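Local structure of solute binding protein MsmE (4R6H) at residues 199-203 / 371-375; 288-292 / 302-306; 380-386 / 411-416. The protein binds melibiose, raffinose and stachyose and serves as the solute-binding component of the ABC transporter that imports these sugars. All coordinates share one frame; numbering follows the deposited sequence.

Interactions 1 and 2 both reach the same sheet, through neighbouring strands 370-372 and 303-306, with their centres about 11 Å apart. These strands run parallel, and a probable hydrogen bond from Gly305 N to Glu371 O (2.8 Å) joins them, while Ile304 packs against Thr203 and Tyr373. Interaction 2 is nested in the chain loop that interaction 1 closes. Interaction 3 follows later in sequence, its centre about 15 Å from that of interaction 1, and Trp384 links the two: its CZ3 lies 3.3 Å from Asp199 OD2. Interactions 2 and 3 do not touch, their nearest atoms being about 9 Å apart. The structure is an open form of this sugar-binding protein.

Interaction 1 of 3, residues 199-203 / 371-375; sequences DQFAT and EPYFD
Asp199 turns its carboxylate to the first turn of helix 374-378, where OD1 accepts a bent hydrogen bond from Asp375 N (2.9 Å, 133°) through its syn lone pair. Asp199 OD2 lies only 2.5 Å from Asp375 OD1, the two carboxylates being turned 72° apart. Tyr373, the N-cap residue, has CD1 3.2 Å from Asp199 OD2 in one of its two conformers, its hydroxyl bonding to Asp143.

Two waters add polar links. One joins Asp199 O and Thr203 OG1 to Phe374 N; the other accepts from Thr203 OG1 and donates to Glu371 OE1 and Pro372 O. A threonine suits this position because its OG1 serves both waters while CG2 packs on Glu371 CB (3.6 Å).

The apolar part is a CH-pi contact: Ala202 CB sits 3.5 Å from the centroid of the Phe374 ring. With CG anti to the backbone N (chi1 176°), Phe374 brings one face against this small alanine.

Replacing Asp199 by an alanine is likely to leave Asp375 N without its acceptor. Two acid oxygens so close, buried beside Trp384, imply that one carboxyl group probably holds a proton, easing repulsion between like charges.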
# COMPACT_ATOMS: atom_id res chain seq x y z
N ASP A 199 -5.42 -8.10 -4.50
CA ASP A 199 -5.71 -7.26 -3.35
C ASP A 199 -6.31 -5.92 -3.76
O ASP A 199 -7.34 -5.48 -3.19
CB ASP A 199 -4.41 -7.08 -2.52
CG ASP A 199 -4.64 -6.77 -1.07
OD1 ASP A 199 -5.71 -7.00 -0.54
OD2 ASP A 199 -3.66 -6.41 -0.42
N GLN A 200 -5.70 -5.24 -4.73
CA GLN A 200 -6.20 -3.95 -5.13
C GLN A 200 -7.59 -4.06 -5.74
O GLN A 200 -8.46 -3.29 -5.40
CB GLN A 200 -5.29 -3.21 -6.13
CG GLN A 200 -4.10 -2.55 -5.52
CD GLN A 200 -3.26 -1.73 -6.50
OE1 GLN A 200 -2.04 -1.80 -6.44
NE2 GLN A 200 -3.89 -0.85 -7.27
N PHE A 201 -7.78 -5.03 -6.65
CA PHE A 201 -9.08 -5.10 -7.35
C PHE A 201 -10.19 -5.69 -6.49
O PHE A 201 -11.37 -5.53 -6.79
CB PHE A 201 -8.96 -5.76 -8.72
CG PHE A 201 -8.40 -4.87 -9.79
CD1 PHE A 201 -9.14 -3.80 -10.31
CD2 PHE A 201 -7.14 -5.10 -10.29
CE1 PHE A 201 -8.60 -3.01 -11.31
CE2 PHE A 201 -6.61 -4.34 -11.32
CZ PHE A 201 -7.35 -3.26 -11.82
N ALA A 202 -9.84 -6.38 -5.41
CA ALA A 202 -10.86 -6.86 -4.47
C ALA A 202 -11.67 -5.72 -3.87
O ALA A 202 -12.85 -5.87 -3.57
CB ALA A 202 -10.21 -7.64 -3.34
N THR A 203 -11.06 -4.54 -3.71
CA THR A 203 -11.77 -3.37 -3.19
C THR A 203 -12.93 -2.87 -4.08
O THR A 203 -14.09 -2.85 -3.60
CB THR A 203 -10.75 -2.27 -2.78
OG1 THR A 203 -10.03 -2.69 -1.60
CG2 THR A 203 -11.40 -0.94 -2.47
N GLU A 371 -9.23 3.89 -0.07
CA GLU A 371 -9.64 2.71 0.65
C GLU A 371 -8.41 1.98 1.20
O GLU A 371 -7.38 1.85 0.50
CB GLU A 371 -10.41 1.74 -0.26
CG GLU A 371 -11.90 2.07 -0.36
CD GLU A 371 -12.63 1.64 0.90
OE1 GLU A 371 -12.36 0.53 1.44
OE2 GLU A 371 -13.44 2.46 1.36
N PRO A 372 -8.49 1.46 2.42
CA PRO A 372 -7.38 0.66 2.91
C PRO A 372 -7.17 -0.61 2.13
O PRO A 372 -8.11 -1.15 1.50
CB PRO A 372 -7.80 0.33 4.37
CG PRO A 372 -9.29 0.43 4.34
CD PRO A 372 -9.62 1.51 3.37
N TYR A 373 -5.98 -1.17 2.17
CA TYR A 373 -5.75 -2.45 1.50
C TYR A 373 -6.72 -3.52 1.98
O TYR A 373 -6.90 -3.75 3.18
CB TYR A 373 -4.30 -2.93 1.65
CG TYR A 373 -3.48 -2.53 0.46
CD1 TYR A 373 -3.52 -3.27 -0.72
CD2 TYR A 373 -2.71 -1.38 0.48
CE1 TYR A 373 -2.79 -2.90 -1.82
CE2 TYR A 373 -1.97 -1.00 -0.62
CZ TYR A 373 -2.01 -1.76 -1.76
OH TYR A 373 -1.29 -1.40 -2.86
N PHE A 374 -7.35 -4.18 1.03
CA PHE A 374 -8.42 -5.15 1.30
C PHE A 374 -7.96 -6.20 2.31
O PHE A 374 -8.71 -6.56 3.26
CB PHE A 374 -8.84 -5.79 -0.02
CG PHE A 374 -9.86 -6.88 0.10
CD1 PHE A 374 -11.20 -6.54 0.17
CD2 PHE A 374 -9.49 -8.20 0.05
CE1 PHE A 374 -12.16 -7.51 0.22
CE2 PHE A 374 -10.47 -9.20 0.12
CZ PHE A 374 -11.79 -8.83 0.19
N ASP A 375 -6.77 -6.76 2.10
CA ASP A 375 -6.38 -7.90 2.93
C ASP A 375 -6.16 -7.52 4.38
O ASP A 375 -6.40 -8.35 5.28
CB ASP A 375 -5.14 -8.62 2.37
CG ASP A 375 -3.85 -7.83 2.56
OD1 ASP A 375 -3.74 -6.68 2.07
OD2 ASP A 375 -2.93 -8.35 3.24
O HOH W 1 -7.29 -3.28 -1.64
O HOH W 2 -10.79 -1.83 0.88

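Interaction 2 of 3, residues 288-292 / 302-306; sequences GIIPT and IWIGG
Thr292 and Ile302 form a single antiparallel bridge, a hydrogen-bonded pair with CA atoms 5.2 Å apart. Thr292 N donates to Ile302 O at 2.8 Å, reaching it from a position tilted 33° out of the carbonyl plane. The return bond, from Ile302 N to Thr292 O at 3.0 Å, is straighter and lies in the carbonyl plane. Each residue thus gives its N-H and takes one in return, although the strands they adjoin do not run side by side: 288-291 and 303-306 cross at 92°.

Apolar packing centres on Trp303. Its side chain first leaves away from strand 288-291, but with CG anti to the carbonyl carbon (chi1 -69°) the indole folds back over Pro291. Pro291 CB stands 4.2 Å from the centroid of the six-membered ring, nearly on its normal, in a CH-pi contact. A proline is apt here, since its compact apolar ring offers C-H groups to the indole face, with Pro291 N also over that face. Trp303 CZ3 reaches Ile290 O at 3.4 Å, and the far corner, CH2, meets Ile289 CD1 at 3.8 Å. The isoleucine side chain crosses the indole at about a right angle, with CD1, the end of its longer arm, at that corner. Thr292 OG1 touches Ile304 CG1 at 3.6 Å, yet its main polar partner is Gln200 NE2.

Both strands pair with strand 141-148, Gly288 and Ile290 bonding to Tyr147 and Leu145, and Ile304 to Asp143. Lys142 and Tyr362 add cation-pi and edge-to-face contacts to Trp303. Strand 370-372 flanks 303-306, while helix 192-206 packs on Thr292 and Ile304 through Phe201, Pro204, Gln200 and Thr203.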
# COMPACT_ATOMS: atom_id res chain seq x y z
N GLY A 288 2.96 7.93 -15.56
CA GLY A 288 1.91 8.48 -14.73
C GLY A 288 1.23 7.42 -13.90
O GLY A 288 1.49 6.24 -14.07
N ILE A 289 0.37 7.87 -13.00
CA ILE A 289 -0.50 6.95 -12.25
C ILE A 289 -1.95 7.37 -12.37
O ILE A 289 -2.26 8.55 -12.55
CB ILE A 289 -0.09 6.78 -10.75
CG1 ILE A 289 -0.02 8.15 -10.05
CG2 ILE A 289 1.23 6.06 -10.66
CD1 ILE A 289 0.07 8.12 -8.55
N ILE A 290 -2.83 6.38 -12.31
CA ILE A 290 -4.26 6.57 -12.23
C ILE A 290 -4.80 5.71 -11.10
O ILE A 290 -4.19 4.72 -10.73
CB ILE A 290 -4.99 6.23 -13.57
CG1 ILE A 290 -4.74 4.78 -13.98
CG2 ILE A 290 -4.57 7.20 -14.65
CD1 ILE A 290 -5.45 4.46 -15.29
N PRO A 291 -5.99 6.09 -10.57
CA PRO A 291 -6.61 5.29 -9.53
C PRO A 291 -6.96 3.89 -10.04
O PRO A 291 -7.01 3.64 -11.26
CB PRO A 291 -7.90 6.06 -9.22
CG PRO A 291 -7.82 7.36 -9.88
CD PRO A 291 -6.73 7.31 -10.89
N THR A 292 -7.23 3.00 -9.12
CA THR A 292 -7.68 1.65 -9.46
C THR A 292 -9.04 1.74 -10.13
O THR A 292 -9.95 2.34 -9.56
CB THR A 292 -7.79 0.76 -8.20
OG1 THR A 292 -6.51 0.67 -7.57
CG2 THR A 292 -8.23 -0.64 -8.54
N ILE A 302 -10.82 4.29 -7.43
CA ILE A 302 -10.45 4.38 -6.03
C ILE A 302 -8.93 4.30 -5.89
O ILE A 302 -8.27 3.51 -6.59
CB ILE A 302 -11.19 3.24 -5.23
CG1 ILE A 302 -11.11 3.40 -3.73
CG2 ILE A 302 -10.71 1.85 -5.64
CD1 ILE A 302 -11.90 4.55 -3.21
N TRP A 303 -8.36 5.12 -4.99
CA TRP A 303 -6.97 4.90 -4.55
C TRP A 303 -6.91 3.88 -3.42
O TRP A 303 -7.71 3.95 -2.48
CB TRP A 303 -6.35 6.19 -4.05
CG TRP A 303 -6.07 7.27 -5.07
CD1 TRP A 303 -6.57 8.53 -5.06
CD2 TRP A 303 -5.18 7.21 -6.18
NE1 TRP A 303 -6.10 9.24 -6.10
CE2 TRP A 303 -5.22 8.46 -6.82
CE3 TRP A 303 -4.37 6.20 -6.72
CZ2 TRP A 303 -4.50 8.74 -7.96
CZ3 TRP A 303 -3.62 6.48 -7.84
CH2 TRP A 303 -3.69 7.72 -8.47
N ILE A 304 -5.96 2.97 -3.48
CA ILE A 304 -5.80 1.92 -2.46
C ILE A 304 -4.60 2.19 -1.61
O ILE A 304 -3.49 2.46 -2.13
CB ILE A 304 -5.64 0.53 -3.08
CG1 ILE A 304 -6.83 0.16 -4.02
CG2 ILE A 304 -5.45 -0.52 -2.02
CD1 ILE A 304 -8.16 0.23 -3.36
N GLY A 305 -4.76 2.07 -0.32
CA GLY A 305 -3.60 2.21 0.58
C GLY A 305 -3.97 2.76 1.92
O GLY A 305 -4.44 2.02 2.81
N GLY A 306 -3.80 4.06 2.05
CA GLY A 306 -4.08 4.74 3.31
C GLY A 306 -2.86 4.76 4.18
O GLY A 306 -1.90 5.41 3.82

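Interaction 3 of 3, residues 380-386 / 411-416; sequences PNGMWDV and EYKRLR
Glu411 lays the aliphatic part of its side chain across Val386, Glu411 CG meeting Val386 CG1 at 3.7 Å. The chain bends at chi2, and OE1 accepts a salt-bridging hydrogen bond from Arg414 NH2 (2.7 Å) through its syn lone pair. Glutamate suits this place because its methylenes pack on the valine while its carboxylate is paired with Arg414.

Tyr412 comes next. Met383 SD approaches its backbone N, and Met383 CE touches its CB; a flexible methionine, bent at both chi2 and chi3, can bring SD and CE against the helix in this way. The ring swings to Pro380, and Pro380 CD lies 3.7 Å from Tyr412 CD1, the two side chains crossing at about a right angle. Over one ring face lies Arg416 CD, and the hydroxyl bonds to Leu218 O.

Arg414 stays within its own helix, one guanidinium face turned to Leu415 CG.

Leu415 fills the middle of the contact. Its CB packs on Pro380 CG (3.8 Å), CD1 on Met383 SD (3.8 Å), and CD2 on Asn381 O. The type II turn from Pro380 to Met383 requires glycine at Gly382 by its backbone angles, and a CB there would also crowd Leu415 CD2. Water 3 donates to both Asn381 O and Leu415 O, tying turn to helix.

Arg416 closes the segment by placing CG 3.7 Å from Pro380 CG, while its NH1 bonds to Ile219 O.

No direct hydrogen bond or salt bridge crosses between the two segments. The turn and the start of helix 383-395 are held to helix 401-420 mainly by apolar packing, with one bridging water, while the Glu411-Arg414 charge pair is kept within helix 401-420.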
# COMPACT_ATOMS: atom_id res chain seq x y z
N PRO A 380 -8.15 -12.66 7.10
CA PRO A 380 -7.25 -13.03 8.19
C PRO A 380 -5.79 -12.94 7.77
O PRO A 380 -5.43 -13.11 6.60
CB PRO A 380 -7.63 -14.48 8.47
CG PRO A 380 -8.25 -14.99 7.21
CD PRO A 380 -8.93 -13.80 6.60
N ASN A 381 -4.93 -12.65 8.75
CA ASN A 381 -3.52 -12.56 8.50
C ASN A 381 -3.01 -13.86 7.90
O ASN A 381 -3.35 -14.95 8.37
CB ASN A 381 -2.81 -12.27 9.84
CG ASN A 381 -1.35 -11.95 9.67
OD1 ASN A 381 -0.92 -11.39 8.66
ND2 ASN A 381 -0.57 -12.28 10.68
N GLY A 382 -2.21 -13.73 6.83
CA GLY A 382 -1.73 -14.87 6.09
C GLY A 382 -2.30 -14.96 4.68
O GLY A 382 -1.79 -15.69 3.86
N MET A 383 -3.38 -14.23 4.40
CA MET A 383 -4.05 -14.37 3.08
C MET A 383 -3.27 -13.71 1.93
O MET A 383 -3.44 -14.08 0.78
CB MET A 383 -5.49 -13.85 3.13
CG MET A 383 -6.46 -14.78 3.82
SD MET A 383 -6.75 -16.37 3.00
CE MET A 383 -7.79 -15.85 1.61
N TRP A 384 -2.40 -12.75 2.24
CA TRP A 384 -1.57 -12.12 1.20
C TRP A 384 -0.76 -13.14 0.45
O TRP A 384 -0.73 -13.17 -0.77
CB TRP A 384 -0.68 -11.04 1.81
CG TRP A 384 0.35 -10.48 0.89
CD1 TRP A 384 1.69 -10.84 0.79
CD2 TRP A 384 0.14 -9.48 -0.11
NE1 TRP A 384 2.32 -10.07 -0.17
CE2 TRP A 384 1.40 -9.21 -0.72
CE3 TRP A 384 -0.95 -8.69 -0.47
CZ2 TRP A 384 1.56 -8.25 -1.74
CZ3 TRP A 384 -0.80 -7.75 -1.45
CH2 TRP A 384 0.46 -7.53 -2.07
N ASP A 385 -0.09 -14.03 1.18
CA ASP A 385 0.72 -15.04 0.54
C ASP A 385 -0.15 -16.01 -0.29
O ASP A 385 0.27 -16.43 -1.34
CB ASP A 385 1.57 -15.80 1.57
CG ASP A 385 2.87 -15.06 1.95
OD1 ASP A 385 3.31 -14.13 1.24
OD2 ASP A 385 3.47 -15.44 2.96
N VAL A 386 -1.33 -16.33 0.22
CA VAL A 386 -2.24 -17.24 -0.47
C VAL A 386 -2.71 -16.60 -1.78
O VAL A 386 -2.74 -17.24 -2.81
CB VAL A 386 -3.46 -17.56 0.38
CG1 VAL A 386 -4.40 -18.48 -0.39
CG2 VAL A 386 -3.04 -18.25 1.68
N GLU A 411 -8.51 -21.69 2.78
CA GLU A 411 -7.49 -20.96 3.53
C GLU A 411 -8.05 -19.85 4.42
O GLU A 411 -7.57 -19.60 5.53
CB GLU A 411 -6.54 -20.31 2.51
CG GLU A 411 -5.70 -21.28 1.72
CD GLU A 411 -4.50 -21.79 2.50
OE1 GLU A 411 -4.33 -21.40 3.68
OE2 GLU A 411 -3.72 -22.57 1.93
N TYR A 412 -9.07 -19.13 3.93
CA TYR A 412 -9.76 -18.14 4.71
C TYR A 412 -10.32 -18.75 5.99
O TYR A 412 -10.09 -18.22 7.08
CB TYR A 412 -10.84 -17.55 3.82
CG TYR A 412 -11.89 -16.64 4.40
CD1 TYR A 412 -11.66 -15.27 4.60
CD2 TYR A 412 -13.17 -17.14 4.65
CE1 TYR A 412 -12.66 -14.45 5.06
CE2 TYR A 412 -14.18 -16.33 5.11
CZ TYR A 412 -13.94 -14.98 5.31
OH TYR A 412 -14.96 -14.18 5.76
N LYS A 413 -10.99 -19.87 5.85
CA LYS A 413 -11.59 -20.56 6.99
C LYS A 413 -10.50 -21.03 7.96
O LYS A 413 -10.60 -20.82 9.19
CB LYS A 413 -12.43 -21.75 6.52
CG LYS A 413 -13.92 -21.64 6.78
CD LYS A 413 -14.62 -20.70 5.81
CE LYS A 413 -16.04 -20.43 6.29
NZ LYS A 413 -16.07 -19.48 7.44
N ARG A 414 -9.48 -21.65 7.41
CA ARG A 414 -8.35 -22.15 8.21
C ARG A 414 -7.65 -21.03 8.99
O ARG A 414 -7.36 -21.17 10.18
CB ARG A 414 -7.33 -22.87 7.35
CG ARG A 414 -6.19 -23.47 8.17
CD ARG A 414 -5.20 -24.23 7.31
NE ARG A 414 -4.46 -23.35 6.41
CZ ARG A 414 -3.45 -22.54 6.77
NH1 ARG A 414 -3.05 -22.48 8.04
NH2 ARG A 414 -2.85 -21.79 5.85
N LEU A 415 -7.35 -19.93 8.31
CA LEU A 415 -6.58 -18.86 8.94
C LEU A 415 -7.41 -18.07 9.94
O LEU A 415 -6.87 -17.57 10.92
CB LEU A 415 -5.96 -17.94 7.88
CG LEU A 415 -4.81 -18.55 7.08
CD1 LEU A 415 -4.54 -17.70 5.84
CD2 LEU A 415 -3.56 -18.61 7.96
N ARG A 416 -8.72 -17.97 9.70
CA ARG A 416 -9.62 -17.41 10.72
C ARG A 416 -9.64 -18.30 11.94
O ARG A 416 -9.63 -17.80 13.06
CB ARG A 416 -11.05 -17.24 10.19
CG ARG A 416 -11.20 -16.08 9.23
CD ARG A 416 -12.59 -16.04 8.60
NE ARG A 416 -13.65 -15.94 9.60
CZ ARG A 416 -14.14 -14.80 10.08
NH1 ARG A 416 -13.71 -13.63 9.64
NH2 ARG A 416 -15.09 -14.84 11.01
O HOH W 3 -4.49 -15.65 10.70